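Local structure of UDP-N-acetylglucosamine--peptide N-acetylglucosaminyltransferase stabilizing protein GtfB (Streptococcus gordonii, 5E9T) at residues B[51-57]-B[121-125]; B[56-61]-B[96-102]; B[74-79]-B[90-94]. The protein partners the glycosyltransferase GtfA in a heterotetramer that attaches the first GlcNAc to the adhesin GspB, and binds this substrate as part of the accessory SecA2/SecY2 export system. All coordinates share one frame; numbering follows the deposited sequence.

Interaction 1 of 3, residues B[51-57]-B[121-125]; sequences DEEGVDH and NKQGR
Asp51 and Arg125 form the charged contact, a salt bridge with OD1 of Asp51 3.1 Å from NE of Arg125. The bend of Arg125 at chi3 turns a face of its guanidinium to this oxygen, so charge alone acts here and no N-H is aimed at it; the carboxylate and guanidinium planes are 75° apart. NH2 of Arg125 bonds to Tyr144 O, and NH1 weakly to Ser145 O. The second carboxylate oxygen, OD2 of Asp51, lies 3.1 Å from ND2 of Asn121. In the backbone, a weak hydrogen bond runs from His57 N to Lys122 O (3.1 Å). Its acceptor belongs to a type I turn, Asn121 to Gly124, closed by Gly124 N bonding to Asn121 O; with Gly124 at positive phi and Asn121 N bonded to Arg125 O, this is the type I turn plus G1 bulge of a beta hairpin, joining strands 114-120 and 126-132. Van der Waals contacts lie between these two ends. The extended Lys122 chain passes alongside the Val55 carbonyl, its CG 3.3 Å from Val55 O, and carries NZ on to Leu37 O and the Asp39 carboxylate. Gln123, whose CB points away from the 51-57 loop, bends at chi2 (80°) and returns; its CG meets CB of Val55 at 3.8 Å, the one apolar pair.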
loop_
_atom_site.group_PDB
_atom_site.type_symbol
_atom_site.label_atom_id
_atom_site.label_comp_id
_atom_site.label_asym_id
_atom_site.label_seq_id
_atom_site.Cartn_x
_atom_site.Cartn_y
_atom_site.Cartn_z
ATOM N N ASP B 51 -14.572 24.804 -24.559
ATOM C CA ASP B 51 -14.491 23.688 -25.490
ATOM C C ASP B 51 -14.989 24.108 -26.869
ATOM O O ASP B 51 -15.904 24.926 -27.002
ATOM C CB ASP B 51 -15.310 22.503 -24.976
ATOM C CG ASP B 51 -14.726 21.890 -23.717
ATOM O OD1 ASP B 51 -13.498 21.669 -23.675
ATOM O OD2 ASP B 51 -15.498 21.631 -22.770
ATOM N N GLU B 52 -14.366 23.541 -27.900
ATOM C CA GLU B 52 -14.756 23.806 -29.280
ATOM C C GLU B 52 -16.026 23.029 -29.614
ATOM O O GLU B 52 -16.104 21.819 -29.381
ATOM C CB GLU B 52 -13.624 23.424 -30.231
ATOM C CG GLU B 52 -13.890 23.722 -31.691
ATOM C CD GLU B 52 -12.924 22.977 -32.603
ATOM O OE1 GLU B 52 -12.319 21.996 -32.144
ATOM O OE2 GLU B 52 -12.766 23.371 -33.766
ATOM N N GLU B 53 -17.023 23.725 -30.148
ATOM C CA GLU B 53 -18.317 23.110 -30.403
ATOM C C GLU B 53 -18.265 22.214 -31.635
ATOM O O GLU B 53 -17.490 22.443 -32.568
ATOM C CB GLU B 53 -19.398 24.177 -30.586
ATOM C CG GLU B 53 -19.423 25.233 -29.491
ATOM C CD GLU B 53 -20.731 26.005 -29.445
ATOM O OE1 GLU B 53 -21.479 25.979 -30.445
ATOM O OE2 GLU B 53 -21.008 26.638 -28.405
ATOM N N GLY B 54 -19.104 21.184 -31.624
ATOM C CA GLY B 54 -19.208 20.294 -32.764
ATOM C C GLY B 54 -18.024 19.375 -32.961
ATOM O O GLY B 54 -17.753 18.966 -34.093
ATOM N N VAL B 55 -17.304 19.042 -31.892
ATOM C CA VAL B 55 -16.193 18.101 -31.947
ATOM C C VAL B 55 -16.630 16.831 -31.234
ATOM O O VAL B 55 -17.052 16.883 -30.073
ATOM C CB VAL B 55 -14.918 18.676 -31.304
ATOM C CG1 VAL B 55 -13.729 17.802 -31.645
ATOM C CG2 VAL B 55 -14.697 20.109 -31.746
ATOM N N ASP B 56 -16.586 15.703 -31.940
ATOM C CA ASP B 56 -16.765 14.408 -31.293
ATOM C C ASP B 56 -15.530 13.559 -31.596
ATOM O O ASP B 56 -15.454 12.899 -32.635
ATOM C CB ASP B 56 -18.044 13.752 -31.803
ATOM C CG ASP B 56 -18.687 12.841 -30.786
ATOM O OD1 ASP B 56 -17.968 12.051 -30.144
ATOM O OD2 ASP B 56 -19.922 12.923 -30.621
ATOM N N HIS B 57 -14.589 13.529 -30.647
ATOM C CA HIS B 57 -13.458 12.597 -30.683
ATOM C C HIS B 57 -13.084 12.270 -29.246
ATOM O O HIS B 57 -12.064 12.740 -28.723
ATOM C CB HIS B 57 -12.274 13.186 -31.451
ATOM C CG HIS B 57 -11.221 12.178 -31.804
ATOM N ND1 HIS B 57 -11.522 10.885 -32.177
ATOM C CD2 HIS B 57 -9.871 12.276 -31.845
ATOM C CE1 HIS B 57 -10.402 10.229 -32.430
ATOM N NE2 HIS B 57 -9.387 11.051 -32.237
ATOM N N ASN B 121 -15.690 14.864 -21.545
ATOM C CA ASN B 121 -16.722 15.303 -22.467
ATOM C C ASN B 121 -16.582 14.555 -23.795
ATOM O O ASN B 121 -15.765 13.640 -23.937
ATOM C CB ASN B 121 -16.647 16.822 -22.641
ATOM C CG ASN B 121 -15.270 17.298 -23.070
ATOM O OD1 ASN B 121 -14.507 16.555 -23.685
ATOM N ND2 ASN B 121 -14.950 18.545 -22.755
ATOM N N LYS B 122 -17.396 14.937 -24.783
ATOM C CA LYS B 122 -17.293 14.309 -26.094
ATOM C C LYS B 122 -16.028 14.720 -26.836
ATOM O O LYS B 122 -15.642 14.044 -27.794
ATOM C CB LYS B 122 -18.529 14.630 -26.940
ATOM C CG LYS B 122 -18.680 16.090 -27.338
ATOM C CD LYS B 122 -19.973 16.303 -28.114
ATOM C CE LYS B 122 -20.314 17.779 -28.253
ATOM N NZ LYS B 122 -21.749 17.987 -28.596
ATOM N N GLN B 123 -15.375 15.801 -26.414
ATOM C CA GLN B 123 -14.132 16.234 -27.039
ATOM C C GLN B 123 -12.911 15.527 -26.470
ATOM O O GLN B 123 -11.794 15.793 -26.927
ATOM C CB GLN B 123 -13.956 17.751 -26.891
ATOM C CG GLN B 123 -15.066 18.600 -27.510
ATOM C CD GLN B 123 -16.308 18.684 -26.638
ATOM O OE1 GLN B 123 -16.454 17.937 -25.671
ATOM N NE2 GLN B 123 -17.206 19.599 -26.974
ATOM N N GLY B 124 -13.093 14.643 -25.492
ATOM C CA GLY B 124 -11.996 13.907 -24.902
ATOM C C GLY B 124 -11.268 14.617 -23.783
ATOM O O GLY B 124 -10.369 14.021 -23.177
ATOM N N ARG B 125 -11.604 15.872 -23.505
ATOM C CA ARG B 125 -10.990 16.598 -22.404
ATOM C C ARG B 125 -11.659 16.253 -21.078
ATOM O O ARG B 125 -12.827 15.859 -21.032
ATOM C CB ARG B 125 -11.072 18.103 -22.643
ATOM C CG ARG B 125 -9.967 18.869 -21.958
ATOM C CD ARG B 125 -10.279 20.345 -21.869
ATOM N NE ARG B 125 -11.638 20.587 -21.399
ATOM C CZ ARG B 125 -11.969 21.564 -20.564
ATOM N NH1 ARG B 125 -11.033 22.370 -20.089
ATOM N NH2 ARG B 125 -13.228 21.727 -20.188
#

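Interaction 2 of 3, residues B[56-61]-B[96-102]; sequences DHPLFF and QARGRLV
The Phe60 ring has Gly99 O at its edge, near the ring plane and 3.5 Å from CE1, while CD1 of Phe61 lies over one of its faces toward the rim. CE2 of Phe60 in turn lies at the edge of the Phe61 ring, in its plane. Tyr255 of the neighbouring glycosyltransferase (GtfA, Gtf1) chain also meets the Phe60 ring, the planes nearly parallel. Although CB of Phe60 points away from 96-102, CG is swung opposite the backbone N (chi1 -157°), which brings CE1 back to 3.5 Å from CB of Arg100. Phe61 and Arg100 run side by side; CZ of the guanidinium is 5.0 Å from the Phe61 ring centroid, a long cation-pi contact, at most weakly attractive.

The Arg98 guanidinium is met at its edge by OD1 of Asp56, in a salt bridge of 2.7 Å to NH2. Gln96 OE1 steadies the same group, accepting a bond in the guanidinium plane from NE of Arg98 and a weak one from NH2. Two backbone bonds join the 56-61 loop to the start of strand 101-108: a nearly straight one from Val102 N to Leu59 O (160° at the hydrogen) and a weak one from Phe61 N to Arg100 O. They flank a single beta bridge, Phe60 with Leu101. CB of Pro58 packs on CD1 of Leu101 at 3.7 Å.

Tyr120 of strand 114-120 touches Leu59 and Val102, Tyr93 of strand 86-94 touches Phe61 and Arg100, and GtfA packs on Phe60, Phe61, Arg100 and Leu101.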
loop_
_atom_site.group_PDB
_atom_site.type_symbol
_atom_site.label_atom_id
_atom_site.label_comp_id
_atom_site.label_asym_id
_atom_site.label_seq_id
_atom_site.Cartn_x
_atom_site.Cartn_y
_atom_site.Cartn_z
ATOM N N ASP B 56 -16.586 15.703 -31.940
ATOM C CA ASP B 56 -16.765 14.408 -31.293
ATOM C C ASP B 56 -15.530 13.559 -31.596
ATOM O O ASP B 56 -15.454 12.899 -32.635
ATOM C CB ASP B 56 -18.044 13.752 -31.803
ATOM C CG ASP B 56 -18.687 12.841 -30.786
ATOM O OD1 ASP B 56 -17.968 12.051 -30.144
ATOM O OD2 ASP B 56 -19.922 12.923 -30.621
ATOM N N HIS B 57 -14.589 13.529 -30.647
ATOM C CA HIS B 57 -13.458 12.597 -30.683
ATOM C C HIS B 57 -13.084 12.270 -29.246
ATOM O O HIS B 57 -12.064 12.740 -28.723
ATOM C CB HIS B 57 -12.274 13.186 -31.451
ATOM C CG HIS B 57 -11.221 12.178 -31.804
ATOM N ND1 HIS B 57 -11.522 10.885 -32.177
ATOM C CD2 HIS B 57 -9.871 12.276 -31.845
ATOM C CE1 HIS B 57 -10.402 10.229 -32.430
ATOM N NE2 HIS B 57 -9.387 11.051 -32.237
ATOM N N PRO B 58 -13.909 11.486 -28.560
ATOM C CA PRO B 58 -13.681 11.254 -27.129
ATOM C C PRO B 58 -12.419 10.457 -26.852
ATOM O O PRO B 58 -11.700 10.053 -27.772
ATOM C CB PRO B 58 -14.933 10.477 -26.694
ATOM C CG PRO B 58 -15.941 10.726 -27.766
ATOM C CD PRO B 58 -15.153 10.857 -29.027
ATOM N N LEU B 59 -12.141 10.228 -25.574
ATOM C CA LEU B 59 -11.004 9.410 -25.195
ATOM C C LEU B 59 -11.353 7.934 -25.303
ATOM O O LEU B 59 -12.477 7.517 -25.004
ATOM C CB LEU B 59 -10.554 9.733 -23.771
ATOM C CG LEU B 59 -9.509 10.833 -23.606
ATOM C CD1 LEU B 59 -8.842 10.706 -22.251
ATOM C CD2 LEU B 59 -8.482 10.766 -24.721
ATOM N N PHE B 60 -10.377 7.151 -25.743
ATOM C CA PHE B 60 -10.461 5.702 -25.752
ATOM C C PHE B 60 -9.859 5.183 -24.453
ATOM O O PHE B 60 -8.905 5.759 -23.926
ATOM C CB PHE B 60 -9.720 5.139 -26.967
ATOM C CG PHE B 60 -10.176 3.770 -27.389
ATOM C CD1 PHE B 60 -11.524 3.479 -27.529
ATOM C CD2 PHE B 60 -9.249 2.783 -27.683
ATOM C CE1 PHE B 60 -11.939 2.218 -27.930
ATOM C CE2 PHE B 60 -9.656 1.526 -28.083
ATOM C CZ PHE B 60 -11.001 1.241 -28.208
ATOM N N PHE B 61 -10.432 4.086 -23.941
ATOM C CA PHE B 61 -10.196 3.668 -22.558
ATOM C C PHE B 61 -8.720 3.663 -22.183
ATOM O O PHE B 61 -8.373 3.959 -21.034
ATOM C CB PHE B 61 -10.785 2.276 -22.321
ATOM C CG PHE B 61 -9.904 1.160 -22.803
ATOM C CD1 PHE B 61 -9.709 0.948 -24.159
ATOM C CD2 PHE B 61 -9.266 0.325 -21.903
ATOM C CE1 PHE B 61 -8.895 -0.074 -24.604
ATOM C CE2 PHE B 61 -8.452 -0.699 -22.345
ATOM C CZ PHE B 61 -8.267 -0.898 -23.695
ATOM N N GLN B 96 -22.388 4.930 -25.860
ATOM C CA GLN B 96 -22.464 5.383 -27.236
ATOM C C GLN B 96 -22.478 4.144 -28.110
ATOM O O GLN B 96 -22.155 3.042 -27.655
ATOM C CB GLN B 96 -21.276 6.284 -27.625
ATOM C CG GLN B 96 -21.442 7.770 -27.333
ATOM C CD GLN B 96 -20.521 8.634 -28.189
ATOM O OE1 GLN B 96 -19.752 8.122 -29.003
ATOM N NE2 GLN B 96 -20.601 9.949 -28.010
ATOM N N ALA B 97 -22.866 4.327 -29.373
ATOM C CA ALA B 97 -22.768 3.233 -30.332
ATOM C C ALA B 97 -21.351 2.674 -30.354
ATOM O O ALA B 97 -21.143 1.458 -30.263
ATOM C CB ALA B 97 -23.191 3.714 -31.721
ATOM N N ARG B 98 -20.364 3.556 -30.448
ATOM C CA ARG B 98 -18.978 3.143 -30.307
ATOM C C ARG B 98 -18.694 2.772 -28.855
ATOM O O ARG B 98 -19.130 3.457 -27.925
ATOM C CB ARG B 98 -18.053 4.268 -30.771
ATOM C CG ARG B 98 -18.567 5.011 -31.997
ATOM C CD ARG B 98 -17.670 6.180 -32.382
ATOM N NE ARG B 98 -18.069 7.428 -31.737
ATOM C CZ ARG B 98 -17.517 8.611 -31.994
ATOM N NH1 ARG B 98 -16.541 8.709 -32.887
ATOM N NH2 ARG B 98 -17.939 9.697 -31.361
ATOM N N GLY B 99 -17.972 1.666 -28.660
ATOM C CA GLY B 99 -17.677 1.196 -27.325
ATOM C C GLY B 99 -16.335 1.678 -26.801
ATOM O O GLY B 99 -15.460 2.084 -27.564
ATOM N N ARG B 100 -16.197 1.621 -25.474
ATOM C CA ARG B 100 -14.952 1.927 -24.767
ATOM C C ARG B 100 -14.540 3.391 -24.896
ATOM O O ARG B 100 -13.348 3.705 -24.949
ATOM C CB ARG B 100 -13.808 1.018 -25.230
ATOM C CG ARG B 100 -14.118 -0.456 -25.112
ATOM C CD ARG B 100 -12.861 -1.289 -25.190
ATOM N NE ARG B 100 -13.108 -2.658 -24.753
ATOM C CZ ARG B 100 -12.175 -3.600 -24.697
ATOM N NH1 ARG B 100 -10.929 -3.320 -25.049
ATOM N NH2 ARG B 100 -12.487 -4.821 -24.288
ATOM N N LEU B 101 -15.511 4.298 -24.933
ATOM C CA LEU B 101 -15.229 5.727 -24.913
ATOM C C LEU B 101 -15.262 6.232 -23.478
ATOM O O LEU B 101 -16.150 5.870 -22.700
ATOM C CB LEU B 101 -16.233 6.503 -25.768
ATOM C CG LEU B 101 -16.062 6.472 -27.292
ATOM C CD1 LEU B 101 -14.676 6.952 -27.712
ATOM C CD2 LEU B 101 -16.334 5.098 -27.841
ATOM N N VAL B 102 -14.291 7.073 -23.131
ATOM C CA VAL B 102 -14.099 7.468 -21.740
ATOM C C VAL B 102 -15.106 8.548 -21.374
ATOM O O VAL B 102 -15.120 9.634 -21.962
ATOM C CB VAL B 102 -12.664 7.950 -21.486
ATOM C CG1 VAL B 102 -12.496 8.310 -20.021
ATOM C CG2 VAL B 102 -11.667 6.879 -21.897
#

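Interaction 3 of 3, residues B[74-79]-B[90-94]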
loop_
_atom_site.group_PDB
_atom_site.type_symbol
_atom_site.label_atom_id
_atom_site.label_comp_id
_atom_site.label_asym_id
_atom_site.label_seq_id
_atom_site.Cartn_x
_atom_site.Cartn_y
_atom_site.Cartn_z
ATOM N N GLY B 74 -9.110 -3.348 -19.816
ATOM C CA GLY B 74 -10.559 -3.305 -19.735
ATOM C C GLY B 74 -11.216 -4.278 -20.692
ATOM O O GLY B 74 -10.626 -4.703 -21.692
ATOM N N ASP B 75 -12.450 -4.636 -20.345
ATOM C CA ASP B 75 -13.373 -5.425 -21.146
ATOM C C ASP B 75 -14.399 -4.506 -21.824
ATOM O O ASP B 75 -14.204 -3.288 -21.918
ATOM C CB ASP B 75 -14.020 -6.519 -20.285
ATOM C CG ASP B 75 -14.938 -5.970 -19.205
ATOM O OD1 ASP B 75 -15.153 -4.740 -19.136
ATOM O OD2 ASP B 75 -15.460 -6.790 -18.420
ATOM N N HIS B 76 -15.479 -5.098 -22.340
ATOM C CA HIS B 76 -16.518 -4.357 -23.040
ATOM C C HIS B 76 -17.441 -3.552 -22.126
ATOM O O HIS B 76 -18.175 -2.699 -22.637
ATOM C CB HIS B 76 -17.355 -5.318 -23.895
ATOM C CG HIS B 76 -18.192 -6.273 -23.098
ATOM N ND1 HIS B 76 -17.687 -7.441 -22.567
ATOM C CD2 HIS B 76 -19.503 -6.243 -22.759
ATOM C CE1 HIS B 76 -18.648 -8.083 -21.926
ATOM N NE2 HIS B 76 -19.759 -7.377 -22.028
ATOM N N GLN B 77 -17.503 -3.831 -20.819
ATOM C CA GLN B 77 -18.335 -3.006 -19.945
ATOM C C GLN B 77 -17.594 -2.009 -19.054
ATOM O O GLN B 77 -18.250 -1.125 -18.493
ATOM C CB GLN B 77 -19.212 -3.900 -19.055
ATOM C CG GLN B 77 -18.559 -5.193 -18.626
ATOM C CD GLN B 77 -19.478 -6.034 -17.768
ATOM O OE1 GLN B 77 -20.580 -5.607 -17.421
ATOM N NE2 GLN B 77 -19.034 -7.238 -17.428
ATOM N N VAL B 78 -16.265 -2.079 -18.940
ATOM C CA VAL B 78 -15.547 -1.219 -17.995
ATOM C C VAL B 78 -14.041 -1.322 -18.222
ATOM O O VAL B 78 -13.583 -2.121 -19.045
ATOM C CB VAL B 78 -15.915 -1.579 -16.541
ATOM C CG1 VAL B 78 -15.154 -2.814 -16.082
ATOM C CG2 VAL B 78 -15.701 -0.395 -15.599
ATOM N N ALA B 79 -13.260 -0.537 -17.478
ATOM C CA ALA B 79 -11.807 -0.559 -17.590
ATOM C C ALA B 79 -11.198 -0.282 -16.219
ATOM O O ALA B 79 -11.910 -0.044 -15.237
ATOM C CB ALA B 79 -11.319 0.446 -18.639
ATOM N N ARG B 90 -11.153 3.260 -11.734
ATOM C CA ARG B 90 -12.138 2.648 -12.616
ATOM C C ARG B 90 -12.439 3.618 -13.748
ATOM O O ARG B 90 -12.758 4.785 -13.497
ATOM C CB ARG B 90 -13.431 2.309 -11.873
ATOM C CG ARG B 90 -13.226 1.634 -10.540
ATOM C CD ARG B 90 -14.482 0.912 -10.094
ATOM N NE ARG B 90 -14.268 0.226 -8.825
ATOM C CZ ARG B 90 -14.318 0.827 -7.641
ATOM N NH1 ARG B 90 -14.581 2.125 -7.568
ATOM N NH2 ARG B 90 -14.107 0.132 -6.532
ATOM N N ILE B 91 -12.332 3.143 -14.985
ATOM C CA ILE B 91 -12.676 3.939 -16.158
ATOM C C ILE B 91 -14.071 3.534 -16.608
ATOM O O ILE B 91 -14.312 2.366 -16.937
ATOM C CB ILE B 91 -11.658 3.754 -17.292
ATOM C CG1 ILE B 91 -10.313 4.352 -16.901
ATOM C CG2 ILE B 91 -12.178 4.384 -18.571
ATOM C CD1 ILE B 91 -9.162 3.436 -17.178
ATOM N N HIS B 92 -14.987 4.497 -16.627
ATOM C CA HIS B 92 -16.380 4.247 -16.957
ATOM C C HIS B 92 -16.669 4.673 -18.387
ATOM O O HIS B 92 -16.193 5.714 -18.849
ATOM C CB HIS B 92 -17.306 4.977 -15.988
ATOM C CG HIS B 92 -17.249 4.438 -14.597
ATOM N ND1 HIS B 92 -17.743 3.195 -14.264
ATOM C CD2 HIS B 92 -16.748 4.964 -13.455
ATOM C CE1 HIS B 92 -17.554 2.980 -12.974
ATOM N NE2 HIS B 92 -16.952 4.038 -12.460
ATOM N N TYR B 93 -17.464 3.863 -19.077
ATOM C CA TYR B 93 -17.671 4.013 -20.507
ATOM C C TYR B 93 -18.862 4.916 -20.792
ATOM O O TYR B 93 -19.965 4.678 -20.290
ATOM C CB TYR B 93 -17.879 2.645 -21.150
ATOM C CG TYR B 93 -16.608 1.842 -21.243
ATOM C CD1 TYR B 93 -15.377 2.476 -21.315
ATOM C CD2 TYR B 93 -16.634 0.453 -21.257
ATOM C CE1 TYR B 93 -14.207 1.752 -21.401
ATOM C CE2 TYR B 93 -15.469 -0.280 -21.349
ATOM C CZ TYR B 93 -14.258 0.376 -21.417
ATOM O OH TYR B 93 -13.089 -0.343 -21.504
ATOM N N ALA B 94 -18.629 5.956 -21.590
ATOM C CA ALA B 94 -19.733 6.728 -22.141
ATOM C C ALA B 94 -20.582 5.822 -23.009
ATOM O O ALA B 94 -20.061 5.125 -23.885
ATOM C CB ALA B 94 -19.207 7.904 -22.963
#
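Ala79 and Ile91 form a hydrogen-bonded antiparallel pair, in which Ile91 N donates to Ala79 O (3.2 Å, 163° at the hydrogen) and Ala79 N donates weakly to Ile91 O. Their side chains share one face of the sheet, the two CB atoms 3.6 Å apart, and the Tyr93 hydroxyl reaches this alanine methyl as well. CG2 of Val78 rests 3.4 Å from Ile91 O.

Tyr93 lies against the backbone of the turn, its CG set opposite the carbonyl carbon (chi1 -73°), which carries the ring there. The CD2-CE2 side meets the Gln77-Val78 peptide, CD2 3.4 Å from Gln77 C. OH stands 3.2 Å from Asp75 O and 3.1 Å from Val78 O, two carbonyl oxygens within reach of one hydroxyl proton; Asp75 O lies at the ring edge, near its plane. An Asx motif braces the turn from within: OD1 of Asp75 accepts from Val78 N (2.9 Å), nearly along its C-O axis, and weakly from Gln77 N.

The turn connects edge strand 71-74 of the antiparallel sheet to strand 79-83. Strand 86-94, its hairpin partner, is flanked beyond by strand 101-108, where Val105 packs on Ile91 and Asp106 OD2 takes a weak hydrogen bond from His92 NE2.

In the fold
From the N terminus, the chain passes helix 44-47 and enters the loop that supplies 51-57 and 56-61. Interaction 1 closes the longest loop, back from the turn at 121-125; interaction 2 is nested within it, and interaction 3, closing the short hairpin between 79 and 90, is nested within interaction 2. None cross. Interactions 1 and 2 share Asp56 and His57 and touch where Pro58 and Leu59 meet the 121-124 turn. In interactions 2 and 3 Arg100 lies against Gly74 and Asp75. Interactions 1 and 2 fasten the loop after helix 44-47 to the 121-124 turn and the start of strand 101-108; interaction 3 ties the turn after strand 71-74 to strand 86-94.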